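PDB 6DRU: glycosyl hydrolases family 31 family protein from Aspergillus niger, which hydrolyses the bond that holds alpha-xylose to the non-reducing terminal glucose of xyloglucan oligosaccharides, releasing the xylose. Local coordinates for residues T144-Q156 with S174-Y187. Numbering follows the deposited sequence.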
loop_
_atom_site.group_PDB
_atom_site.type_symbol
_atom_site.label_atom_id
_atom_site.label_comp_id
_atom_site.label_asym_id
_atom_site.label_seq_id
_atom_site.Cartn_x
_atom_site.Cartn_y
_atom_site.Cartn_z
ATOM N N THR A 144 33.805 10.019 2.599
ATOM C CA THR A 144 34.802 10.298 3.618
ATOM C C THR A 144 34.405 11.536 4.416
ATOM O O THR A 144 33.687 12.402 3.907
ATOM C CB THR A 144 36.186 10.517 2.997
ATOM O OG1 THR A 144 36.084 11.463 1.924
ATOM C CG2 THR A 144 36.744 9.207 2.465
ATOM N N PRO A 145 34.850 11.651 5.671
ATOM C CA PRO A 145 34.422 12.799 6.487
ATOM C C PRO A 145 34.878 14.139 5.936
ATOM O O PRO A 145 34.232 15.158 6.206
ATOM C CB PRO A 145 35.057 12.510 7.855
ATOM C CG PRO A 145 35.302 11.038 7.863
ATOM C CD PRO A 145 35.645 10.686 6.451
ATOM N N ASP A 146 35.965 14.167 5.170
ATOM C CA ASP A 146 36.537 15.403 4.658
ATOM C C ASP A 146 35.934 15.846 3.330
ATOM O O ASP A 146 36.332 16.891 2.803
ATOM C CB ASP A 146 38.058 15.249 4.514
ATOM C CG ASP A 146 38.445 14.137 3.552
ATOM O OD1 ASP A 146 38.397 14.354 2.321
ATOM O OD2 ASP A 146 38.793 13.037 4.031
ATOM N N GLU A 147 34.990 15.088 2.777
ATOM C CA GLU A 147 34.503 15.351 1.432
ATOM C C GLU A 147 33.630 16.602 1.405
ATOM O O GLU A 147 33.051 17.014 2.413
ATOM C CB GLU A 147 33.710 14.156 0.901
ATOM C CG GLU A 147 33.784 13.986 -0.607
ATOM C CD GLU A 147 33.187 12.675 -1.080
ATOM O OE1 GLU A 147 32.877 12.566 -2.286
ATOM O OE2 GLU A 147 33.012 11.761 -0.246
ATOM N N GLN A 148 33.547 17.211 0.225
ATOM C CA GLN A 148 32.749 18.408 0.010
ATOM C C GLN A 148 31.828 18.194 -1.182
ATOM O O GLN A 148 32.251 17.671 -2.217
ATOM C CB GLN A 148 33.640 19.635 -0.217
ATOM C CG GLN A 148 34.510 19.991 0.975
ATOM C CD GLN A 148 35.271 21.285 0.775
ATOM O OE1 GLN A 148 34.824 22.178 0.054
ATOM N NE2 GLN A 148 36.433 21.390 1.406
ATOM N N ILE A 149 30.570 18.596 -1.030
ATOM C CA ILE A 149 29.540 18.385 -2.040
ATOM C C ILE A 149 29.046 19.745 -2.511
ATOM O O ILE A 149 28.608 20.566 -1.695
ATOM C CB ILE A 149 28.377 17.540 -1.500
ATOM C CG1 ILE A 149 28.894 16.210 -0.942
ATOM C CG2 ILE A 149 27.341 17.310 -2.582
ATOM C CD1 ILE A 149 29.685 15.395 -1.938
ATOM N N TYR A 150 29.110 19.979 -3.819
ATOM C CA TYR A 150 28.656 21.221 -4.428
ATOM C C TYR A 150 27.528 20.932 -5.408
ATOM O O TYR A 150 27.585 19.955 -6.161
ATOM C CB TYR A 150 29.797 21.936 -5.160
ATOM C CG TYR A 150 31.083 22.027 -4.373
ATOM C CD1 TYR A 150 31.081 22.458 -3.053
ATOM C CD2 TYR A 150 32.299 21.681 -4.949
ATOM C CE1 TYR A 150 32.255 22.541 -2.331
ATOM C CE2 TYR A 150 33.478 21.763 -4.235
ATOM C CZ TYR A 150 33.451 22.194 -2.926
ATOM O OH TYR A 150 34.624 22.275 -2.212
ATOM N N GLY A 151 26.513 21.793 -5.408
ATOM C CA GLY A 151 25.395 21.645 -6.320
ATOM C C GLY A 151 24.097 21.280 -5.633
ATOM O O GLY A 151 23.644 21.990 -4.729
ATOM N N THR A 152 23.491 20.171 -6.066
ATOM C CA THR A 152 22.245 19.632 -5.515
ATOM C C THR A 152 21.045 20.555 -5.734
ATOM O O THR A 152 20.021 20.413 -5.057
ATOM C CB THR A 152 22.382 19.296 -4.022
ATOM O OG1 THR A 152 22.399 20.505 -3.251
ATOM C CG2 THR A 152 23.661 18.510 -3.758
ATOM N N GLY A 153 21.137 21.492 -6.669
ATOM C CA GLY A 153 20.041 22.408 -6.925
ATOM C C GLY A 153 20.129 23.674 -6.093
ATOM O O GLY A 153 21.193 24.082 -5.619
ATOM N N THR A 154 18.971 24.300 -5.907
ATOM C CA THR A 154 18.867 25.560 -5.187
ATOM C C THR A 154 18.135 25.372 -3.865
ATOM O O THR A 154 17.260 24.512 -3.732
ATOM C CB THR A 154 18.144 26.617 -6.026
ATOM O OG1 THR A 154 16.805 26.182 -6.296
ATOM C CG2 THR A 154 18.875 26.837 -7.338
ATOM N N GLN A 155 18.491 26.211 -2.895
ATOM C CA GLN A 155 17.971 26.143 -1.536
ATOM C C GLN A 155 18.503 27.345 -0.768
ATOM O O GLN A 155 19.617 27.809 -1.024
ATOM C CB GLN A 155 18.384 24.834 -0.850
ATOM C CG GLN A 155 17.967 24.712 0.605
ATOM C CD GLN A 155 18.426 23.411 1.229
ATOM O OE1 GLN A 155 19.176 22.648 0.619
ATOM N NE2 GLN A 155 17.977 23.149 2.451
ATOM N N GLN A 156 17.696 27.852 0.167
ATOM C CA GLN A 156 18.109 28.982 1.002
ATOM C C GLN A 156 18.706 28.441 2.298
ATOM O O GLN A 156 18.092 28.465 3.367
ATOM C CB GLN A 156 16.937 29.918 1.264
ATOM C CG GLN A 156 16.296 30.457 0.002
ATOM C CD GLN A 156 15.244 31.512 0.280
ATOM O OE1 GLN A 156 14.072 31.338 -0.054
ATOM N NE2 GLN A 156 15.660 32.616 0.890
ATOM N N SER A 174 11.091 28.287 -3.962
ATOM C CA SER A 174 12.507 28.605 -3.729
ATOM C C SER A 174 13.365 27.370 -3.477
ATOM O O SER A 174 14.543 27.516 -3.117
ATOM C CB SER A 174 12.704 29.579 -2.563
ATOM O OG SER A 174 12.659 28.894 -1.323
ATOM N N TYR A 175 12.828 26.166 -3.661
ATOM C CA TYR A 175 13.517 24.925 -3.312
ATOM C C TYR A 175 13.429 23.980 -4.508
ATOM O O TYR A 175 12.384 23.366 -4.743
ATOM C CB TYR A 175 12.901 24.309 -2.059
ATOM C CG TYR A 175 13.614 23.094 -1.505
ATOM C CD1 TYR A 175 14.783 23.225 -0.768
ATOM C CD2 TYR A 175 13.101 21.820 -1.699
ATOM C CE1 TYR A 175 15.429 22.116 -0.249
ATOM C CE2 TYR A 175 13.740 20.707 -1.187
ATOM C CZ TYR A 175 14.903 20.859 -0.464
ATOM O OH TYR A 175 15.537 19.751 0.047
ATOM N N ILE A 176 14.519 23.866 -5.262
ATOM C CA ILE A 176 14.556 23.013 -6.449
ATOM C C ILE A 176 15.607 21.927 -6.257
ATOM O O ILE A 176 16.718 22.043 -6.794
ATOM C CB ILE A 176 14.848 23.828 -7.718
ATOM C CG1 ILE A 176 14.034 25.121 -7.727
ATOM C CG2 ILE A 176 14.541 23.003 -8.959
ATOM C CD1 ILE A 176 14.523 26.131 -8.739
ATOM N N PRO A 177 15.308 20.862 -5.513
ATOM C CA PRO A 177 16.308 19.804 -5.307
ATOM C C PRO A 177 16.577 19.051 -6.602
ATOM O O PRO A 177 15.656 18.535 -7.241
ATOM C CB PRO A 177 15.659 18.904 -4.250
ATOM C CG PRO A 177 14.195 19.130 -4.422
ATOM C CD PRO A 177 14.039 20.567 -4.829
ATOM N N THR A 178 17.849 18.993 -6.986
ATOM C CA THR A 178 18.257 18.326 -8.215
ATOM C C THR A 178 19.494 17.479 -7.943
ATOM O O THR A 178 20.544 18.018 -7.576
ATOM C CB THR A 178 18.535 19.348 -9.319
ATOM O OG1 THR A 178 17.368 20.149 -9.538
ATOM C CG2 THR A 178 18.910 18.646 -10.616
ATOM N N PRO A 179 19.419 16.160 -8.118
ATOM C CA PRO A 179 20.544 15.281 -7.748
ATOM C C PRO A 179 21.673 15.300 -8.777
ATOM O O PRO A 179 21.983 14.299 -9.429
ATOM C CB PRO A 179 19.861 13.912 -7.640
ATOM C CG PRO A 179 18.771 13.974 -8.653
ATOM C CD PRO A 179 18.276 15.401 -8.654
ATOM N N VAL A 180 22.305 16.462 -8.922
ATOM C CA VAL A 180 23.510 16.631 -9.726
ATOM C C VAL A 180 24.506 17.388 -8.859
ATOM O O VAL A 180 24.269 18.552 -8.513
ATOM C CB VAL A 180 23.242 17.387 -11.036
ATOM C CG1 VAL A 180 24.550 17.703 -11.744
ATOM C CG2 VAL A 180 22.324 16.581 -11.939
ATOM N N PHE A 181 25.610 16.737 -8.497
ATOM C CA PHE A 181 26.570 17.358 -7.599
ATOM C C PHE A 181 27.993 17.057 -8.043
ATOM O O PHE A 181 28.255 16.056 -8.716
ATOM C CB PHE A 181 26.368 16.896 -6.145
ATOM C CG PHE A 181 26.802 15.479 -5.878
ATOM C CD1 PHE A 181 28.085 15.204 -5.424
ATOM C CD2 PHE A 181 25.921 14.426 -6.046
ATOM C CE1 PHE A 181 28.484 13.905 -5.165
ATOM C CE2 PHE A 181 26.313 13.126 -5.784
ATOM C CZ PHE A 181 27.598 12.865 -5.345
ATOM N N MET A 182 28.906 17.946 -7.660
ATOM C CA MET A 182 30.339 17.747 -7.820
ATOM C C MET A 182 30.969 17.509 -6.456
ATOM O O MET A 182 30.545 18.095 -5.454
ATOM C CB MET A 182 31.008 18.957 -8.478
ATOM C CG MET A 182 30.508 19.299 -9.866
ATOM S SD MET A 182 31.430 20.686 -10.563
ATOM C CE MET A 182 31.241 21.911 -9.269
ATOM N N SER A 183 31.978 16.649 -6.421
ATOM C CA SER A 183 32.764 16.406 -5.224
ATOM C C SER A 183 34.179 16.932 -5.428
ATOM O O SER A 183 34.709 16.916 -6.543
ATOM C CB SER A 183 32.802 14.916 -4.878
ATOM O OG SER A 183 33.644 14.672 -3.766
ATOM N N ASN A 184 34.788 17.405 -4.340
ATOM C CA ASN A 184 36.163 17.879 -4.424
ATOM C C ASN A 184 37.167 16.749 -4.617
ATOM O O ASN A 184 38.344 17.030 -4.867
ATOM C CB ASN A 184 36.521 18.698 -3.181
ATOM C CG ASN A 184 36.337 17.923 -1.895
ATOM O OD1 ASN A 184 35.740 16.847 -1.884
ATOM N ND2 ASN A 184 36.851 18.467 -0.799
ATOM N N LYS A 185 36.738 15.488 -4.520
ATOM C CA LYS A 185 37.615 14.376 -4.862
ATOM C C LYS A 185 37.881 14.280 -6.357
ATOM O O LYS A 185 38.751 13.503 -6.765
ATOM C CB LYS A 185 37.023 13.057 -4.365
ATOM C CG LYS A 185 37.242 12.801 -2.887
ATOM C CD LYS A 185 36.937 11.358 -2.529
ATOM C CE LYS A 185 37.163 11.104 -1.049
ATOM N NZ LYS A 185 36.498 9.856 -0.588
ATOM N N GLY A 186 37.162 15.041 -7.175
ATOM C CA GLY A 186 37.381 15.029 -8.604
ATOM C C GLY A 186 36.407 14.154 -9.363
ATOM O O GLY A 186 36.806 13.408 -10.262
ATOM N N TYR A 187 35.124 14.231 -9.016
ATOM C CA TYR A 187 34.120 13.503 -9.774
ATOM C C TYR A 187 32.767 14.173 -9.603
ATOM O O TYR A 187 32.517 14.860 -8.610
ATOM C CB TYR A 187 34.044 12.028 -9.355
ATOM C CG TYR A 187 33.422 11.780 -7.999
ATOM C CD1 TYR A 187 34.189 11.835 -6.842
ATOM C CD2 TYR A 187 32.071 11.471 -7.876
ATOM C CE1 TYR A 187 33.630 11.599 -5.601
ATOM C CE2 TYR A 187 31.501 11.236 -6.637
ATOM C CZ TYR A 187 32.287 11.301 -5.504
ATOM O OH TYR A 187 31.732 11.069 -4.267
HETATM O O HOH W 1 15.454 28.535 -5.762
HETATM O O HOH W 2 14.664 27.168 0.155
#
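Ser-174 meets Gln-156 through a water, which receives the N-H of Gln-156 and donates to Ser-174 OG. The serine side chain lies about 6 Å from that of Asp-487, the probable proton donor. Tyr-175 turns a ring edge to Gln-155, whose extended chain brings CD to 3.6 Å from Tyr-175 CE1. The tyrosine hydroxyl is hydrogen-bonded to backbone Asp-168 O. Ile-176 N donates to Thr-154 O at 3.2 Å. Thr-178 N bonds to Thr-152 O from well above the carbonyl plane, and Val-180 O receives Thr-152 N. Between Gly-151 and Gly-153 the register slips by two residues, a beta bulge. Both glycines have positive phi (112° and 90°), where a CB would hit the preceding carbonyl oxygen and the partner strand. Strands 149-151 and 176-183 are antiparallel neighbours in a mixed sheet. Phe-181 CD1 packs on Ile-149 CG2 at 3.6 Å. Met-182 and Tyr-150 exchange two backbone bonds, 2.9 Å for Tyr-150 N to Met-182 O. Ser-183 OG, anti to its own backbone nitrogen (chi1 176°), donates to the anti lone pair of Glu-147 OE1 at 2.7 Å. Asn-184 OD1 accepts the backbone N-H of Gln-148 from above the side-chain carbonyl plane. Asn-184 ND2 lies against Gln-148 CG. Lys-185 NZ reaches Thr-144 OG1 tip to tip at 3.0 Å. Tyr-187 OH donates to the syn lone pair of Glu-147 OE1 at 2.7 Å, giving that oxygen two hydroxyl donors.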